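Long-range contact in Trypsin/chymotrypsin inhibitor (Alocasia macrorrhizos, PDB 5YCZ), which inhibits trypsin and alpha-chymotrypsin as a homodimeric Kunitz-type serine protease inhibitor: residues T1-G15 with A57-E70. Numbering follows the deposited sequence.
Sequences TNPVLDVDGNELQRG and AFFPENADDDTVQE
Arg-14 reaches from the N-terminal arm into the turn 60-66, where its guanidinium donates to backbone carbonyls. NE and NH2 grip Asp-65 O side-on, at 3.2 Å from NE, with the oxygen close to the guanidinium plane and both donors in the carbonyl plane. NH2 adds a weak bond to Pro-60 O, while Pro-60 CD packs over one face, 3.4 Å from Arg-14 CZ. The Arg-14 side chain runs out extended, with CG anti to the backbone N (chi1 159°), and bends at chi3 (-65°), which turns the guanidinium into the loop. Asp-66 OD2 contributes only a long ion pair, well out of the guanidinium plane.

Backbone hydrogen bonds join the two segments along their length. Asn-2 O accepts from Glu-70 N and Val-68 O from Val-4 N, whereas Val-68 N donates to Leu-12 O at 3.0 Å, so Val-68 is held by both limbs of the arm. Arg-14 N meets Asp-66 O, and Gly-15 N meets Phe-58 O. Separately, a water links the side-chain Gln-13 NE2 to Asp-66 O.

Among apolar groups, Val-4 CG2 lies alongside Val-68 CG1 at 3.6 Å, and Leu-12 CB touches Val-68 CB. Ile-118 of strand 116-120 packs on both valines, and Phe-178 of strand 176-180 on Val-4 and Leu-12.

The N-terminal arm is thus bound to the end of strand 55-60, which contains the predicted reactive bond, and to the loop after it, within the beta-trefoil of Kunitz-type (STI) inhibitors.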
ATOM      1  N   THR A   1     -13.670  21.159 -10.183  1.00 68.03           N
ATOM      2  CA  THR A   1     -14.884  21.041  -9.385  1.00 64.94           C
ATOM      3  C   THR A   1     -14.582  21.245  -7.899  1.00 62.40           C
ATOM      4  O   THR A   1     -13.776  22.105  -7.527  1.00 65.91           O
ATOM      5  CB  THR A   1     -15.590  19.657  -9.620  1.00 67.39           C
ATOM      6  OG1 THR A   1     -16.717  19.513  -8.746  1.00 64.93           O
ATOM      7  CG2 THR A   1     -14.626  18.484  -9.432  1.00 63.35           C
ATOM      8  N   ASN A   2     -15.237  20.455  -7.056  1.00 59.88           N
ATOM      9  CA  ASN A   2     -15.145  20.592  -5.615  1.00 58.42           C
ATOM     10  C   ASN A   2     -14.343  19.438  -5.040  1.00 59.77           C
ATOM     11  O   ASN A   2     -14.695  18.267  -5.265  1.00 54.56           O
ATOM     12  CB  ASN A   2     -16.546  20.621  -5.014  1.00 58.52           C
ATOM     13  CG  ASN A   2     -17.537  21.346  -5.906  1.00 68.81           C
ATOM     14  OD1 ASN A   2     -17.263  22.451  -6.386  1.00 66.75           O
ATOM     15  ND2 ASN A   2     -18.684  20.718  -6.159  1.00 65.41           N
ATOM     16  N   PRO A   3     -13.268  19.701  -4.306  1.00 61.38           N
ATOM     17  CA  PRO A   3     -12.545  18.609  -3.657  1.00 55.42           C
ATOM     18  C   PRO A   3     -13.393  17.978  -2.570  1.00 52.66           C
ATOM     19  O   PRO A   3     -14.438  18.490  -2.156  1.00 53.59           O
ATOM     20  CB  PRO A   3     -11.298  19.281  -3.072  1.00 51.32           C
ATOM     21  CG  PRO A   3     -11.676  20.691  -2.911  1.00 53.20           C
ATOM     22  CD  PRO A   3     -12.653  21.007  -4.018  1.00 58.57           C
ATOM     23  N   VAL A   4     -12.939  16.848  -2.142  1.00 50.58           N
ATOM     24  CA  VAL A   4     -13.464  16.186  -0.959  1.00 51.16           C
ATOM     25  C   VAL A   4     -12.712  16.741   0.248  1.00 42.59           C
ATOM     26  O   VAL A   4     -11.541  17.109   0.149  1.00 45.91           O
ATOM     27  CB  VAL A   4     -13.313  14.657  -1.128  1.00 49.89           C
ATOM     28  CG1 VAL A   4     -13.889  13.906   0.050  1.00 44.53           C
ATOM     29  CG2 VAL A   4     -13.974  14.211  -2.443  1.00 42.06           C
ATOM     30  N   LEU A   5     -13.379  16.846   1.385  1.00 44.91           N
ATOM     31  CA  LEU A   5     -12.759  17.389   2.585  1.00 49.50           C
ATOM     32  C   LEU A   5     -12.853  16.407   3.746  1.00 49.54           C
ATOM     33  O   LEU A   5     -13.773  15.577   3.812  1.00 46.95           O
ATOM     34  CB  LEU A   5     -13.419  18.709   3.002  1.00 56.80           C
ATOM     35  CG  LEU A   5     -13.852  19.644   1.876  1.00 55.21           C
ATOM     36  CD1 LEU A   5     -14.650  20.818   2.435  1.00 55.45           C
ATOM     37  CD2 LEU A   5     -12.632  20.117   1.092  1.00 53.97           C
ATOM     38  N   ASP A   6     -11.910  16.537   4.685  1.00 43.99           N
ATOM     39  CA  ASP A   6     -11.904  15.714   5.885  1.00 44.19           C
ATOM     40  C   ASP A   6     -12.795  16.366   6.938  1.00 44.63           C
ATOM     41  O   ASP A   6     -13.514  17.327   6.659  1.00 50.25           O
ATOM     42  CB  ASP A   6     -10.470  15.481   6.376  1.00 45.12           C
ATOM     43  CG  ASP A   6      -9.650  16.758   6.449  1.00 51.67           C
ATOM     44  OD1 ASP A   6     -10.236  17.824   6.723  1.00 54.51           O
ATOM     45  OD2 ASP A   6      -8.414  16.692   6.243  1.00 45.32           O
ATOM     46  N   VAL A   7     -12.791  15.826   8.159  1.00 46.81           N
ATOM     47  CA  VAL A   7     -13.541  16.444   9.251  1.00 49.94           C
ATOM     48  C   VAL A   7     -13.005  17.842   9.533  1.00 52.76           C
ATOM     49  O   VAL A   7     -13.753  18.740   9.946  1.00 49.15           O
ATOM     50  CB  VAL A   7     -13.475  15.541  10.500  1.00 47.51           C
ATOM     51  CG1 VAL A   7     -14.502  14.396  10.423  1.00 36.27           C
ATOM     52  CG2 VAL A   7     -12.060  14.984  10.637  1.00 40.99           C
ATOM     53  N   ASP A   8     -11.713  18.057   9.282  1.00 54.13           N
ATOM     54  CA  ASP A   8     -11.028  19.324   9.507  1.00 56.34           C
ATOM     55  C   ASP A   8     -11.180  20.302   8.346  1.00 55.60           C
ATOM     56  O   ASP A   8     -10.430  21.285   8.276  1.00 58.95           O
ATOM     57  CB  ASP A   8      -9.533  19.075   9.766  1.00 54.66           C
ATOM     58  CG  ASP A   8      -9.281  18.195  10.977  1.00 52.15           C
ATOM     59  OD1 ASP A   8     -10.096  18.241  11.921  1.00 51.15           O
ATOM     60  OD2 ASP A   8      -8.271  17.454  10.978  1.00 48.28           O
ATOM     61  N   GLY A   9     -12.104  20.054   7.424  1.00 55.05           N
ATOM     62  CA  GLY A   9     -12.285  20.941   6.290  1.00 58.33           C
ATOM     63  C   GLY A   9     -11.184  20.901   5.242  1.00 57.97           C
ATOM     64  O   GLY A   9     -11.439  21.240   4.083  1.00 56.42           O
ATOM     65  N   ASN A  10      -9.966  20.502   5.628  1.00 58.78           N
ATOM     66  CA  ASN A  10      -8.847  20.421   4.693  1.00 55.96           C
ATOM     67  C   ASN A  10      -9.186  19.504   3.525  1.00 53.80           C
ATOM     68  O   ASN A  10     -10.069  18.650   3.605  1.00 53.85           O
ATOM     69  CB  ASN A  10      -7.591  19.886   5.380  1.00 49.44           C
ATOM     70  CG  ASN A  10      -7.036  20.831   6.415  1.00 56.13           C
ATOM     71  OD1 ASN A  10      -7.770  21.354   7.259  1.00 57.14           O
ATOM     72  ND2 ASN A  10      -5.718  21.049   6.365  1.00 58.92           N
ATOM     73  N   GLU A  11      -8.449  19.671   2.433  1.00 52.82           N
ATOM     74  CA  GLU A  11      -8.672  18.827   1.274  1.00 51.91           C
ATOM     75  C   GLU A  11      -8.113  17.423   1.520  1.00 51.64           C
ATOM     76  O   GLU A  11      -7.487  17.139   2.548  1.00 52.39           O
ATOM     77  CB  GLU A  11      -8.037  19.448   0.033  1.00 52.38           C
ATOM     78  CG  GLU A  11      -8.558  20.833  -0.296  1.00 54.98           C
ATOM     79  CD  GLU A  11      -7.913  21.404  -1.541  1.00 58.08           C
ATOM     80  OE1 GLU A  11      -6.662  21.380  -1.631  1.00 64.58           O
ATOM     81  OE2 GLU A  11      -8.657  21.874  -2.429  1.00 52.31           O
ATOM     82  N   LEU A  12      -8.354  16.538   0.548  1.00 48.14           N
ATOM     83  CA  LEU A  12      -7.924  15.140   0.608  1.00 42.90           C
ATOM     84  C   LEU A  12      -6.635  15.016  -0.181  1.00 41.69           C
ATOM     85  O   LEU A  12      -6.652  14.925  -1.409  1.00 50.76           O
ATOM     86  CB  LEU A  12      -8.990  14.202   0.049  1.00 44.34           C
ATOM     87  CG  LEU A  12      -9.687  13.296   1.063  1.00 37.64           C
ATOM     88  CD1 LEU A  12     -10.290  14.140   2.176  1.00 47.11           C
ATOM     89  CD2 LEU A  12     -10.746  12.414   0.422  1.00 40.23           C
ATOM     90  N   GLN A  13      -5.513  15.013   0.518  1.00 42.10           N
ATOM     91  CA  GLN A  13      -4.246  14.971  -0.187  1.00 46.00           C
ATOM     92  C   GLN A  13      -4.054  13.601  -0.821  1.00 40.40           C
ATOM     93  O   GLN A  13      -4.511  12.585  -0.301  1.00 41.39           O
ATOM     94  CB  GLN A  13      -3.099  15.299   0.765  1.00 46.94           C
ATOM     95  CG  GLN A  13      -1.841  15.786   0.077  1.00 51.76           C
ATOM     96  CD  GLN A  13      -1.586  17.267   0.313  1.00 59.69           C
ATOM     97  OE1 GLN A  13      -1.979  17.818   1.347  1.00 52.99           O
ATOM     98  NE2 GLN A  13      -0.914  17.918  -0.643  1.00 51.80           N
ATOM     99  N   ARG A  14      -3.406  13.584  -1.976  1.00 39.98           N
ATOM    100  CA  ARG A  14      -3.105  12.320  -2.625  1.00 36.96           C
ATOM    101  C   ARG A  14      -2.045  11.578  -1.822  1.00 43.64           C
ATOM    102  O   ARG A  14      -1.009  12.149  -1.461  1.00 43.13           O
ATOM    103  CB  ARG A  14      -2.623  12.554  -4.052  1.00 36.64           C
ATOM    104  CG  ARG A  14      -1.833  11.393  -4.609  1.00 36.59           C
ATOM    105  CD  ARG A  14      -1.089  11.784  -5.868  1.00 35.22           C
ATOM    106  NE  ARG A  14      -2.014  12.115  -6.941  1.00 39.05           N
ATOM    107  CZ  ARG A  14      -2.274  11.319  -7.977  1.00 44.52           C
ATOM    108  NH1 ARG A  14      -1.680  10.127  -8.081  1.00 37.05           N
ATOM    109  NH2 ARG A  14      -3.136  11.715  -8.907  1.00 39.75           N
ATOM    110  N   GLY A  15      -2.317  10.305  -1.521  1.00 39.55           N
ATOM    111  CA  GLY A  15      -1.364   9.442  -0.874  1.00 30.10           C
ATOM    112  C   GLY A  15      -1.344   9.512   0.636  1.00 34.94           C
ATOM    113  O   GLY A  15      -0.860   8.569   1.267  1.00 37.47           O
ATOM    114  N   ALA A  57      -5.677   5.300   1.568  1.00 23.97           N
ATOM    115  CA  ALA A  57      -5.115   6.405   0.814  1.00 23.69           C
ATOM    116  C   ALA A  57      -5.683   6.353  -0.591  1.00 24.37           C
ATOM    117  O   ALA A  57      -6.024   5.275  -1.089  1.00 23.93           O
ATOM    118  CB  ALA A  57      -3.589   6.363   0.791  1.00 26.33           C
ATOM    119  N   PHE A  58      -5.798   7.532  -1.216  1.00 26.51           N
ATOM    120  CA  PHE A  58      -6.490   7.709  -2.486  1.00 25.64           C
ATOM    121  C   PHE A  58      -5.560   8.275  -3.546  1.00 30.58           C
ATOM    122  O   PHE A  58      -4.666   9.070  -3.258  1.00 34.47           O
ATOM    123  CB  PHE A  58      -7.672   8.634  -2.337  1.00 22.01           C
ATOM    124  CG  PHE A  58      -8.551   8.271  -1.203  1.00 26.72           C
ATOM    125  CD1 PHE A  58      -9.587   7.372  -1.382  1.00 24.15           C
ATOM    126  CD2 PHE A  58      -8.324   8.800   0.059  1.00 26.14           C
ATOM    127  CE1 PHE A  58     -10.401   7.021  -0.326  1.00 25.93           C
ATOM    128  CE2 PHE A  58      -9.125   8.463   1.121  1.00 25.59           C
ATOM    129  CZ  PHE A  58     -10.169   7.568   0.938  1.00 28.85           C
ATOM    130  N   PHE A  59      -5.813   7.871  -4.792  1.00 28.87           N
ATOM    131  CA  PHE A  59      -4.921   8.156  -5.909  1.00 30.21           C
ATOM    132  C   PHE A  59      -5.773   8.554  -7.106  1.00 32.66           C
ATOM    133  O   PHE A  59      -6.272   7.683  -7.836  1.00 30.33           O
ATOM    134  CB  PHE A  59      -4.043   6.948  -6.228  1.00 31.38           C
ATOM    135  CG  PHE A  59      -3.152   6.561  -5.094  1.00 29.83           C
ATOM    136  CD1 PHE A  59      -3.615   5.729  -4.086  1.00 27.19           C
ATOM    137  CD2 PHE A  59      -1.860   7.068  -5.010  1.00 29.08           C
ATOM    138  CE1 PHE A  59      -2.786   5.391  -3.008  1.00 30.22           C
ATOM    139  CE2 PHE A  59      -1.024   6.745  -3.946  1.00 26.99           C
ATOM    140  CZ  PHE A  59      -1.482   5.899  -2.946  1.00 32.61           C
ATOM    141  N   PRO A  60      -5.976   9.852  -7.326  1.00 34.66           N
ATOM    142  CA  PRO A  60      -6.778  10.282  -8.470  1.00 31.34           C
ATOM    143  C   PRO A  60      -6.156   9.772  -9.754  1.00 32.51           C
ATOM    144  O   PRO A  60      -4.936   9.787  -9.915  1.00 36.79           O
ATOM    145  CB  PRO A  60      -6.721  11.808  -8.388  1.00 33.96           C
ATOM    146  CG  PRO A  60      -6.267  12.104  -7.014  1.00 35.50           C
ATOM    147  CD  PRO A  60      -5.376  10.994  -6.625  1.00 32.04           C
ATOM    148  N   GLU A  61      -7.003   9.287 -10.660  1.00 29.21           N
ATOM    149  CA  GLU A  61      -6.484   8.800 -11.931  1.00 31.03           C
ATOM    150  C   GLU A  61      -5.830   9.914 -12.734  1.00 39.60           C
ATOM    151  O   GLU A  61      -4.985   9.625 -13.592  1.00 38.48           O
ATOM    152  CB  GLU A  61      -7.592   8.156 -12.755  1.00 32.21           C
ATOM    153  CG  GLU A  61      -7.841   6.703 -12.427  1.00 32.70           C
ATOM    154  CD  GLU A  61      -8.467   5.944 -13.593  1.00 33.87           C
ATOM    155  OE1 GLU A  61      -7.818   5.005 -14.103  1.00 29.72           O
ATOM    156  OE2 GLU A  61      -9.607   6.284 -13.993  1.00 33.41           O
ATOM    157  N   ASN A  62      -6.196  11.173 -12.474  1.00 40.64           N
ATOM    158  CA  ASN A  62      -5.592  12.330 -13.133  1.00 40.56           C
ATOM    159  C   ASN A  62      -4.343  12.740 -12.369  1.00 40.19           C
ATOM    160  O   ASN A  62      -4.426  13.099 -11.192  1.00 44.60           O
ATOM    161  CB  ASN A  62      -6.576  13.498 -13.201  1.00 44.94           C
ATOM    162  CG  ASN A  62      -6.156  14.560 -14.218  1.00 51.39           C
ATOM    163  OD1 ASN A  62      -4.989  14.958 -14.273  1.00 53.45           O
ATOM    164  ND2 ASN A  62      -7.106  15.009 -15.038  1.00 48.80           N
ATOM    165  N   ALA A  63      -3.200  12.743 -13.059  1.00 45.39           N
ATOM    166  CA  ALA A  63      -1.911  12.814 -12.373  1.00 52.70           C
ATOM    167  C   ALA A  63      -1.606  14.200 -11.800  1.00 56.31           C
ATOM    168  O   ALA A  63      -0.820  14.308 -10.848  1.00 61.98           O
ATOM    169  CB  ALA A  63      -0.803  12.371 -13.326  1.00 52.73           C
ATOM    170  N   ASP A  64      -2.194  15.263 -12.359  1.00 55.67           N
ATOM    171  CA  ASP A  64      -1.931  16.625 -11.887  1.00 62.07           C
ATOM    172  C   ASP A  64      -2.840  17.021 -10.747  1.00 55.51           C
ATOM    173  O   ASP A  64      -2.560  18.003 -10.052  1.00 57.62           O
ATOM    174  CB  ASP A  64      -2.106  17.619 -13.028  1.00 66.59           C
ATOM    175  CG  ASP A  64      -1.505  17.108 -14.325  1.00 69.19           C
ATOM    176  OD1 ASP A  64      -0.380  16.573 -14.301  1.00 73.27           O
ATOM    177  OD2 ASP A  64      -2.192  17.167 -15.359  1.00 63.58           O
ATOM    178  N   ASP A  65      -3.934  16.301 -10.572  1.00 51.04           N
ATOM    179  CA  ASP A  65      -4.689  16.389  -9.339  1.00 55.64           C
ATOM    180  C   ASP A  65      -3.830  15.860  -8.211  1.00 55.24           C
ATOM    181  O   ASP A  65      -3.336  14.730  -8.271  1.00 58.64           O
ATOM    182  CB  ASP A  65      -5.979  15.575  -9.440  1.00 54.92           C
ATOM    183  CG  ASP A  65      -7.119  16.353 -10.065  1.00 50.95           C
ATOM    184  OD1 ASP A  65      -7.510  17.406  -9.515  1.00 53.61           O
ATOM    185  OD2 ASP A  65      -7.628  15.900 -11.105  1.00 50.41           O
ATOM    186  N   ASP A  66      -3.614  16.686  -7.199  1.00 58.66           N
ATOM    187  CA  ASP A  66      -2.952  16.236  -5.987  1.00 55.53           C
ATOM    188  C   ASP A  66      -3.882  16.363  -4.798  1.00 48.62           C
ATOM    189  O   ASP A  66      -3.461  16.151  -3.655  1.00 50.05           O
ATOM    190  CB  ASP A  66      -1.646  17.004  -5.777  1.00 59.58           C
ATOM    191  CG  ASP A  66      -0.598  16.624  -6.803  1.00 69.86           C
ATOM    192  OD1 ASP A  66      -0.237  17.489  -7.647  1.00 71.44           O
ATOM    193  OD2 ASP A  66      -0.170  15.439  -6.781  1.00 67.65           O
ATOM    194  N   THR A  67      -5.128  16.727  -5.054  1.00 44.08           N
ATOM    195  CA  THR A  67      -6.234  16.569  -4.134  1.00 40.06           C
ATOM    196  C   THR A  67      -7.247  15.659  -4.811  1.00 43.74           C
ATOM    197  O   THR A  67      -7.211  15.472  -6.031  1.00 48.26           O
ATOM    198  CB  THR A  67      -6.866  17.924  -3.788  1.00 49.49           C
ATOM    199  OG1 THR A  67      -7.629  18.395  -4.906  1.00 50.07           O
ATOM    200  CG2 THR A  67      -5.800  18.954  -3.475  1.00 50.16           C
ATOM    201  N   VAL A  68      -8.146  15.079  -4.030  1.00 40.75           N
ATOM    202  CA  VAL A  68      -9.200  14.253  -4.606  1.00 41.55           C
ATOM    203  C   VAL A  68     -10.384  15.142  -4.960  1.00 44.53           C
ATOM    204  O   VAL A  68     -10.858  15.923  -4.127  1.00 45.25           O
ATOM    205  CB  VAL A  68      -9.614  13.130  -3.648  1.00 39.79           C
ATOM    206  CG1 VAL A  68     -11.060  12.713  -3.906  1.00 35.60           C
ATOM    207  CG2 VAL A  68      -8.711  11.951  -3.856  1.00 40.31           C
ATOM    208  N   GLN A  69     -10.862  15.028  -6.195  1.00 43.99           N
ATOM    209  CA  GLN A  69     -12.009  15.795  -6.656  1.00 42.65           C
ATOM    210  C   GLN A  69     -13.272  14.944  -6.624  1.00 39.97           C
ATOM    211  O   GLN A  69     -13.258  13.768  -6.996  1.00 39.10           O
ATOM    212  CB  GLN A  69     -11.782  16.321  -8.075  1.00 47.24           C
ATOM    213  CG  GLN A  69     -10.630  17.312  -8.220  1.00 46.05           C
ATOM    214  CD  GLN A  69     -10.895  18.606  -7.492  1.00 51.93           C
ATOM    215  OE1 GLN A  69     -11.852  19.321  -7.796  1.00 56.83           O
ATOM    216  NE2 GLN A  69     -10.057  18.911  -6.509  1.00 49.79           N
ATOM    217  N   GLU A  70     -14.359  15.554  -6.180  1.00 40.26           N
ATOM    218  CA  GLU A  70     -15.670  14.939  -6.261  1.00 38.70           C
ATOM    219  C   GLU A  70     -15.993  14.498  -7.684  1.00 36.11           C
ATOM    220  O   GLU A  70     -15.762  15.227  -8.650  1.00 39.04           O
ATOM    221  CB  GLU A  70     -16.703  15.949  -5.800  1.00 44.88           C
ATOM    222  CG  GLU A  70     -17.716  15.432  -4.865  1.00 43.39           C
ATOM    223  CD  GLU A  70     -18.289  16.563  -4.082  1.00 52.09           C
ATOM    224  OE1 GLU A  70     -17.549  17.558  -3.917  1.00 48.34           O
ATOM    225  OE2 GLU A  70     -19.458  16.467  -3.644  1.00 56.27           O
TER
HETATM  226  O   HOH W   1      -0.548  16.391  -2.688  1.00 51.69           O